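Local coordinates for Poly(A) ribonuclease POP2 (Saccharomyces cerevisiae, PDB 1UOC), which degrades RNA from the 3' end with a preference for poly(A), acting as a probably catalytic subunit of the CCR4-NOT mRNA deadenylase complex, at residues 151-156 and 192-196; 38-44 and 82-88. One frame throughout, in Å; residues are numbered along the deposited sequence.

Contact 1. Residues 151-156 and 192-196; sequences MMDDSV and QYMPN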
ATOM      1  N   MET A 151       9.889   5.924  -7.226  1.00 34.12           N
ATOM      2  CA  MET A 151      10.841   5.991  -6.116  1.00 35.58           C
ATOM      3  C   MET A 151      11.822   7.164  -6.174  1.00 36.65           C
ATOM      4  O   MET A 151      12.128   7.679  -7.241  1.00 34.99           O
ATOM      5  CB  MET A 151      11.653   4.696  -6.043  1.00 37.44           C
ATOM      6  CG  MET A 151      10.853   3.412  -6.223  1.00 38.37           C
ATOM      7  SD  MET A 151       9.453   3.289  -5.116  1.00 40.58           S
ATOM      8  CE  MET A 151      10.238   3.102  -3.531  1.00 38.80           C
ATOM      9  N   MET A 152      12.310   7.571  -5.004  1.00 39.00           N
ATOM     10  CA  MET A 152      13.289   8.650  -4.886  1.00 39.93           C
ATOM     11  C   MET A 152      12.901   9.935  -5.592  1.00 39.25           C
ATOM     12  O   MET A 152      13.747  10.599  -6.186  1.00 42.06           O
ATOM     13  CB  MET A 152      14.635   8.175  -5.427  1.00 41.21           C
ATOM     14  CG  MET A 152      15.229   7.021  -4.652  1.00 43.60           C
ATOM     15  SD  MET A 152      16.749   6.467  -5.413  1.00 50.57           S
ATOM     16  CE  MET A 152      16.449   4.738  -5.556  1.00 46.52           C
ATOM     17  N   ASP A 153      11.630  10.300  -5.506  1.00 39.29           N
ATOM     18  CA  ASP A 153      11.125  11.496  -6.169  1.00 38.17           C
ATOM     19  C   ASP A 153      10.027  12.119  -5.321  1.00 38.61           C
ATOM     20  O   ASP A 153       8.917  11.596  -5.253  1.00 40.14           O
ATOM     21  CB  ASP A 153      10.575  11.103  -7.542  1.00 40.58           C
ATOM     22  CG  ASP A 153      10.188  12.291  -8.375  1.00 38.97           C
ATOM     23  OD1 ASP A 153       9.836  13.338  -7.795  1.00 40.83           O
ATOM     24  OD2 ASP A 153      10.229  12.170  -9.609  1.00 41.40           O
ATOM     25  N   ASP A 154      10.325  13.254  -4.702  1.00 39.51           N
ATOM     26  CA  ASP A 154       9.366  13.920  -3.835  1.00 39.54           C
ATOM     27  C   ASP A 154       8.127  14.497  -4.528  1.00 39.31           C
ATOM     28  O   ASP A 154       7.225  15.004  -3.859  1.00 38.89           O
ATOM     29  CB  ASP A 154      10.074  15.001  -3.005  1.00 43.13           C
ATOM     30  CG  ASP A 154      10.412  16.245  -3.807  1.00 45.34           C
ATOM     31  OD1 ASP A 154      10.930  16.135  -4.936  1.00 47.66           O
ATOM     32  OD2 ASP A 154      10.164  17.352  -3.285  1.00 50.20           O
ATOM     33  N   SER A 155       8.059  14.425  -5.855  1.00 35.97           N
ATOM     34  CA  SER A 155       6.859  14.931  -6.521  1.00 35.98           C
ATOM     35  C   SER A 155       5.808  13.819  -6.519  1.00 33.62           C
ATOM     36  O   SER A 155       4.680  14.011  -6.960  1.00 32.50           O
ATOM     37  CB  SER A 155       7.158  15.396  -7.958  1.00 34.32           C
ATOM     38  OG  SER A 155       7.607  14.337  -8.781  1.00 39.06           O
ATOM     39  N   VAL A 156       6.210  12.657  -6.010  1.00 32.27           N
ATOM     40  CA  VAL A 156       5.347  11.491  -5.896  1.00 30.78           C
ATOM     41  C   VAL A 156       5.056  11.291  -4.407  1.00 31.42           C
ATOM     42  O   VAL A 156       5.968  11.236  -3.577  1.00 32.02           O
ATOM     43  CB  VAL A 156       6.028  10.215  -6.466  1.00 30.04           C
ATOM     44  CG1 VAL A 156       5.190   8.981  -6.144  1.00 30.83           C
ATOM     45  CG2 VAL A 156       6.192  10.337  -7.966  1.00 26.80           C
ATOM     46  N   GLN A 192      14.658   7.820   1.881  1.00 31.70           N
ATOM     47  CA  GLN A 192      15.416   7.968   0.634  1.00 32.94           C
ATOM     48  C   GLN A 192      14.646   7.406  -0.565  1.00 33.82           C
ATOM     49  O   GLN A 192      14.669   7.994  -1.641  1.00 32.22           O
ATOM     50  CB  GLN A 192      16.780   7.271   0.751  1.00 34.37           C
ATOM     51  CG  GLN A 192      17.779   7.997   1.668  1.00 34.07           C
ATOM     52  CD  GLN A 192      17.950   9.450   1.266  1.00 32.99           C
ATOM     53  OE1 GLN A 192      17.968   9.775   0.083  1.00 32.74           O
ATOM     54  NE2 GLN A 192      18.073  10.327   2.243  1.00 34.99           N
ATOM     55  N   TYR A 193      13.967   6.272  -0.380  1.00 33.97           N
ATOM     56  CA  TYR A 193      13.181   5.672  -1.460  1.00 34.40           C
ATOM     57  C   TYR A 193      11.819   6.328  -1.613  1.00 33.58           C
ATOM     58  O   TYR A 193      11.279   6.410  -2.720  1.00 33.78           O
ATOM     59  CB  TYR A 193      12.981   4.172  -1.231  1.00 36.70           C
ATOM     60  CG  TYR A 193      14.212   3.345  -1.525  1.00 40.46           C
ATOM     61  CD1 TYR A 193      14.880   2.674  -0.508  1.00 40.66           C
ATOM     62  CD2 TYR A 193      14.719   3.252  -2.827  1.00 40.61           C
ATOM     63  CE1 TYR A 193      16.030   1.931  -0.775  1.00 42.06           C
ATOM     64  CE2 TYR A 193      15.859   2.514  -3.102  1.00 41.15           C
ATOM     65  CZ  TYR A 193      16.510   1.859  -2.072  1.00 41.85           C
ATOM     66  OH  TYR A 193      17.654   1.146  -2.344  1.00 44.45           O
ATOM     67  N   MET A 194      11.259   6.794  -0.500  1.00 32.05           N
ATOM     68  CA  MET A 194       9.947   7.442  -0.530  1.00 32.44           C
ATOM     69  C   MET A 194      10.033   8.741   0.249  1.00 31.94           C
ATOM     70  O   MET A 194       9.614   8.815   1.409  1.00 31.24           O
ATOM     71  CB  MET A 194       8.874   6.539   0.102  1.00 34.81           C
ATOM     72  CG  MET A 194       8.755   5.169  -0.514  1.00 38.61           C
ATOM     73  SD  MET A 194       7.357   4.247   0.150  1.00 46.16           S
ATOM     74  CE  MET A 194       7.725   4.354   1.866  1.00 47.82           C
ATOM     75  N   PRO A 195      10.596   9.784  -0.378  1.00 31.35           N
ATOM     76  CA  PRO A 195      10.766  11.112   0.228  1.00 32.49           C
ATOM     77  C   PRO A 195       9.469  11.846   0.562  1.00 33.95           C
ATOM     78  O   PRO A 195       9.486  12.899   1.203  1.00 35.11           O
ATOM     79  CB  PRO A 195      11.608  11.860  -0.814  1.00 31.41           C
ATOM     80  CG  PRO A 195      11.189  11.206  -2.123  1.00 29.67           C
ATOM     81  CD  PRO A 195      11.138   9.746  -1.749  1.00 26.87           C
ATOM     82  N   ASN A 196       8.344  11.291   0.135  1.00 34.35           N
ATOM     83  CA  ASN A 196       7.057  11.937   0.388  1.00 34.12           C
ATOM     84  C   ASN A 196       6.002  10.859   0.603  1.00 32.65           C
ATOM     85  O   ASN A 196       5.514  10.262  -0.352  1.00 33.14           O
ATOM     86  CB  ASN A 196       6.702  12.817  -0.823  1.00 36.32           C
ATOM     87  CG  ASN A 196       5.503  13.709  -0.581  1.00 38.30           C
ATOM     88  OD1 ASN A 196       4.861  13.652   0.467  1.00 41.89           O
ATOM     89  ND2 ASN A 196       5.189  14.540  -1.566  1.00 41.57           N
TER
HETATM   90  O   HOH W   1       7.753   9.549  -2.430  1.00 35.00           O
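Tyr-193 and Met-152 have the largest shares of this contact, followed by Met-151, Pro-195 and Asn-196. Met-152 N donates to Tyr-193 O at 2.8 Å, an almost straight bond (174°) that meets the oxygen from above its carbonyl plane and uses a carbonyl at the end of helix 183-193. The two side chains then run alongside each other, pointing the same way. A bend at chi3 (-129°) turns the methyl toward the ring, so that Met-152 CE lies 3.4 Å from Tyr-193 CE2; with SD 5.5 Å from the ring centroid this is an oblique Met-aromatic contact, suited to a flexible, polarisable thioether. Met-151 CE reaches the base of the same side chain, 3.7 Å from Tyr-193 CB. Pro-195, with no backbone N-H to satisfy, sets its ring against the turn, CG 3.4 Å from Asp-154 N. Beyond it Asn-196 ND2 donates to Asp-154 O at 3.1 Å, nearly in its own amide plane, while a water bridges Val-156 O and Asn-196 N. With an alanine here, Asp-154 O is likely to lose its side-chain donor and the turn one of its ties to 192-196. That turn, Asp-153 to Val-156, is a type I beta turn combined with an Asx turn, Asp-153 OD1 accepting from Ser-155 N; it leads into strand 157-160 as the helix exit leads into strand 197-199, its parallel neighbour at the sheet edge.

Contact 2. Residues 38-44 and 82-88; sequences YNHVSIS and GLSLSDA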
ATOM      1  N   TYR A  38      -0.800  11.393 -12.325  1.00 29.55           N
ATOM      2  CA  TYR A  38      -1.419  10.675 -11.227  1.00 30.02           C
ATOM      3  C   TYR A  38      -0.273  10.278 -10.314  1.00 29.03           C
ATOM      4  O   TYR A  38       0.120   9.109 -10.243  1.00 27.80           O
ATOM      5  CB  TYR A  38      -2.190   9.485 -11.783  1.00 29.18           C
ATOM      6  CG  TYR A  38      -3.242   9.943 -12.772  1.00 31.14           C
ATOM      7  CD1 TYR A  38      -3.016   9.874 -14.152  1.00 31.23           C
ATOM      8  CD2 TYR A  38      -4.431  10.524 -12.324  1.00 29.77           C
ATOM      9  CE1 TYR A  38      -3.944  10.374 -15.057  1.00 31.05           C
ATOM     10  CE2 TYR A  38      -5.370  11.028 -13.216  1.00 31.01           C
ATOM     11  CZ  TYR A  38      -5.122  10.950 -14.580  1.00 34.70           C
ATOM     12  OH  TYR A  38      -6.051  11.456 -15.462  1.00 33.89           O
ATOM     13  N   ASN A  39       0.252  11.302  -9.634  1.00 28.64           N
ATOM     14  CA  ASN A  39       1.411  11.186  -8.757  1.00 29.21           C
ATOM     15  C   ASN A  39       1.194  10.736  -7.319  1.00 29.56           C
ATOM     16  O   ASN A  39       2.122  10.800  -6.509  1.00 30.84           O
ATOM     17  CB  ASN A  39       2.230  12.497  -8.787  1.00 28.51           C
ATOM     18  CG  ASN A  39       1.429  13.730  -8.326  1.00 30.50           C
ATOM     19  OD1 ASN A  39       0.389  13.611  -7.677  1.00 29.62           O
ATOM     20  ND2 ASN A  39       1.934  14.924  -8.653  1.00 30.05           N
ATOM     21  N   HIS A  40      -0.019  10.302  -6.991  1.00 30.23           N
ATOM     22  CA  HIS A  40      -0.308   9.780  -5.650  1.00 30.26           C
ATOM     23  C   HIS A  40      -0.439   8.261  -5.830  1.00 30.32           C
ATOM     24  O   HIS A  40      -1.239   7.787  -6.634  1.00 29.56           O
ATOM     25  CB  HIS A  40      -1.605  10.375  -5.083  1.00 30.41           C
ATOM     26  CG  HIS A  40      -1.431  11.729  -4.463  1.00 32.14           C
ATOM     27  ND1 HIS A  40      -0.919  12.809  -5.154  1.00 30.67           N
ATOM     28  CD2 HIS A  40      -1.677  12.170  -3.205  1.00 30.56           C
ATOM     29  CE1 HIS A  40      -0.853  13.853  -4.346  1.00 33.72           C
ATOM     30  NE2 HIS A  40      -1.304  13.494  -3.157  1.00 32.48           N
ATOM     31  N   VAL A  41       0.365   7.513  -5.085  1.00 29.71           N
ATOM     32  CA  VAL A  41       0.396   6.057  -5.177  1.00 29.26           C
ATOM     33  C   VAL A  41       0.117   5.383  -3.831  1.00 29.34           C
ATOM     34  O   VAL A  41       0.796   5.660  -2.839  1.00 28.98           O
ATOM     35  CB  VAL A  41       1.797   5.575  -5.623  1.00 29.39           C
ATOM     36  CG1 VAL A  41       1.751   4.113  -6.069  1.00 28.45           C
ATOM     37  CG2 VAL A  41       2.310   6.471  -6.730  1.00 35.42           C
ATOM     38  N   SER A  42      -0.867   4.492  -3.801  1.00 27.28           N
ATOM     39  CA  SER A  42      -1.181   3.763  -2.572  1.00 28.39           C
ATOM     40  C   SER A  42      -0.668   2.340  -2.764  1.00 26.82           C
ATOM     41  O   SER A  42      -0.590   1.846  -3.893  1.00 27.97           O
ATOM     42  CB  SER A  42      -2.681   3.723  -2.337  1.00 26.55           C
ATOM     43  OG  SER A  42      -3.305   3.042  -3.408  1.00 27.04           O
ATOM     44  N   ILE A  43      -0.306   1.693  -1.667  1.00 26.27           N
ATOM     45  CA  ILE A  43       0.191   0.330  -1.730  1.00 28.03           C
ATOM     46  C   ILE A  43      -0.418  -0.558  -0.653  1.00 29.12           C
ATOM     47  O   ILE A  43      -0.681  -0.120   0.465  1.00 31.09           O
ATOM     48  CB  ILE A  43       1.730   0.284  -1.601  1.00 29.83           C
ATOM     49  CG1 ILE A  43       2.203  -1.173  -1.591  1.00 28.96           C
ATOM     50  CG2 ILE A  43       2.177   1.031  -0.340  1.00 26.23           C
ATOM     51  CD1 ILE A  43       3.684  -1.329  -1.400  1.00 32.84           C
ATOM     52  N   SER A  44      -0.638  -1.815  -1.005  1.00 31.37           N
ATOM     53  CA  SER A  44      -1.188  -2.792  -0.082  1.00 32.10           C
ATOM     54  C   SER A  44      -0.482  -4.115  -0.360  1.00 33.89           C
ATOM     55  O   SER A  44       0.006  -4.357  -1.471  1.00 30.90           O
ATOM     56  CB  SER A  44      -2.690  -2.944  -0.282  1.00 33.17           C
ATOM     57  OG  SER A  44      -3.229  -3.697   0.787  1.00 40.05           O
ATOM     58  N   GLY A  82      -0.907  -4.628  -4.230  1.00 27.00           N
ATOM     59  CA  GLY A  82      -1.699  -3.700  -5.013  1.00 24.88           C
ATOM     60  C   GLY A  82      -1.126  -2.290  -5.071  1.00 23.46           C
ATOM     61  O   GLY A  82      -0.517  -1.821  -4.115  1.00 21.74           O
ATOM     62  N   LEU A  83      -1.299  -1.626  -6.211  1.00 23.84           N
ATOM     63  CA  LEU A  83      -0.852  -0.243  -6.395  1.00 24.76           C
ATOM     64  C   LEU A  83      -1.991   0.487  -7.079  1.00 25.66           C
ATOM     65  O   LEU A  83      -2.574  -0.011  -8.036  1.00 23.12           O
ATOM     66  CB  LEU A  83       0.387  -0.139  -7.297  1.00 25.36           C
ATOM     67  CG  LEU A  83       1.748  -0.606  -6.788  1.00 27.86           C
ATOM     68  CD1 LEU A  83       2.800  -0.282  -7.853  1.00 30.34           C
ATOM     69  CD2 LEU A  83       2.088   0.073  -5.455  1.00 26.18           C
ATOM     70  N   SER A  84      -2.320   1.666  -6.574  1.00 25.46           N
ATOM     71  CA  SER A  84      -3.377   2.457  -7.168  1.00 27.00           C
ATOM     72  C   SER A  84      -2.811   3.861  -7.370  1.00 28.03           C
ATOM     73  O   SER A  84      -2.046   4.353  -6.531  1.00 26.37           O
ATOM     74  CB  SER A  84      -4.595   2.498  -6.243  1.00 26.74           C
ATOM     75  OG  SER A  84      -5.753   2.864  -6.968  1.00 26.96           O
ATOM     76  N   LEU A  85      -3.176   4.487  -8.487  1.00 28.21           N
ATOM     77  CA  LEU A  85      -2.701   5.832  -8.800  1.00 26.90           C
ATOM     78  C   LEU A  85      -3.829   6.831  -8.995  1.00 26.73           C
ATOM     79  O   LEU A  85      -4.902   6.479  -9.505  1.00 28.69           O
ATOM     80  CB  LEU A  85      -1.870   5.793 -10.083  1.00 30.06           C
ATOM     81  CG  LEU A  85      -0.368   5.549  -9.996  1.00 29.32           C
ATOM     82  CD1 LEU A  85      -0.090   4.311  -9.183  1.00 33.35           C
ATOM     83  CD2 LEU A  85       0.176   5.396 -11.417  1.00 30.66           C
ATOM     84  N   SER A  86      -3.584   8.072  -8.594  1.00 26.59           N
ATOM     85  CA  SER A  86      -4.540   9.159  -8.771  1.00 27.04           C
ATOM     86  C   SER A  86      -3.798  10.467  -8.519  1.00 28.58           C
ATOM     87  O   SER A  86      -2.646  10.454  -8.072  1.00 28.41           O
ATOM     88  CB  SER A  86      -5.705   9.054  -7.789  1.00 25.85           C
ATOM     89  OG  SER A  86      -5.336   9.600  -6.525  1.00 31.47           O
ATOM     90  N   ASP A  87      -4.445  11.594  -8.810  1.00 29.62           N
ATOM     91  CA  ASP A  87      -3.826  12.889  -8.549  1.00 32.29           C
ATOM     92  C   ASP A  87      -4.194  13.245  -7.109  1.00 33.41           C
ATOM     93  O   ASP A  87      -4.836  12.450  -6.419  1.00 33.21           O
ATOM     94  CB  ASP A  87      -4.318  13.955  -9.557  1.00 33.87           C
ATOM     95  CG  ASP A  87      -5.797  14.318  -9.396  1.00 38.23           C
ATOM     96  OD1 ASP A  87      -6.311  15.027 -10.289  1.00 42.41           O
ATOM     97  OD2 ASP A  87      -6.446  13.922  -8.401  1.00 40.19           O
ATOM     98  N   ALA A  88      -3.801  14.426  -6.652  1.00 34.41           N
ATOM     99  CA  ALA A  88      -4.068  14.835  -5.276  1.00 35.96           C
ATOM    100  C   ALA A  88      -5.552  14.903  -4.916  1.00 36.41           C
ATOM    101  O   ALA A  88      -5.920  14.721  -3.758  1.00 35.35           O
ATOM    102  CB  ALA A  88      -3.394  16.194  -4.992  1.00 35.81           C
TER
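Strands 40-44 and 82-86 run antiparallel, their axes 4.7 Å apart at an angle of 161°, and His-40/Ser-86, Ser-42/Ser-84 and Ser-44/Gly-82 are hydrogen-bonded pairs with two backbone bonds each. Val-41/Leu-85 and Ile-43/Leu-83 are the non-hydrogen-bonded pairs between them, and their side chains share the apolar face of the sheet. Val-41 CG1, anti to its own nitrogen (chi1 -165°), lies alongside Leu-85 CD1 at 3.6 Å, and Leu-83 CD2 fits against Ile-43 CB at 3.9 Å; branched aliphatics fill this buried layer, which Trp-158 and Trp-100 continue. The other face carries small residues where helix 247-264 packs. Here Ser-42 OG sits 3.2 Å from Ser-84 CB, but its hydrogen bond goes to Ser-251 O, whereas Ser-84 OG bonds to Thr-99 and Lys-92. These are central strands of the RNase H-like fold of DEDD nucleases, and Ser-44, predicted to belong to the catalytic metal site, stands on this serine face near Gln-250. At the other end Asn-39 and His-40 together face Ser-86 in a classic beta bulge. His-40 ND1 donates to Asn-39 OD1 at 3.0 Å, the acceptor in the ring plane, which fixes the imidazole's rotation. Ala-88 CA lies over one face of this ring in a CH-pi contact, 3.7 Å from the His-40 centroid, and its CB also touches His-40 CE1; alanine's short side chain is consistent with so close an approach. Tyr-38 instead turns the edge of its ring to the 82-88 segment, CD2 3.7 Å from Asp-87 N.

How the contacts relate
Contact 2 joins two central strands of the sheet and is the more buried of the two, with both ends, the bulge and Ser-44, less enclosed than the middle; contact 1 lies farther from the chain centre, where loops lead into strands 157-160 and 197-199. The sheet contact rests on a regular ladder of backbone bonds, with an apolar face and a face of mainly small polar residues. The loop contact has one direct backbone bond, an amide side chain, a water and flexible methionines in its place. Strand 157-160 links them: it follows 151-156 and pairs with 40-48. They also touch directly, Val-156 CG1 packing 3.9 Å from Val-41 CG2 on the apolar face.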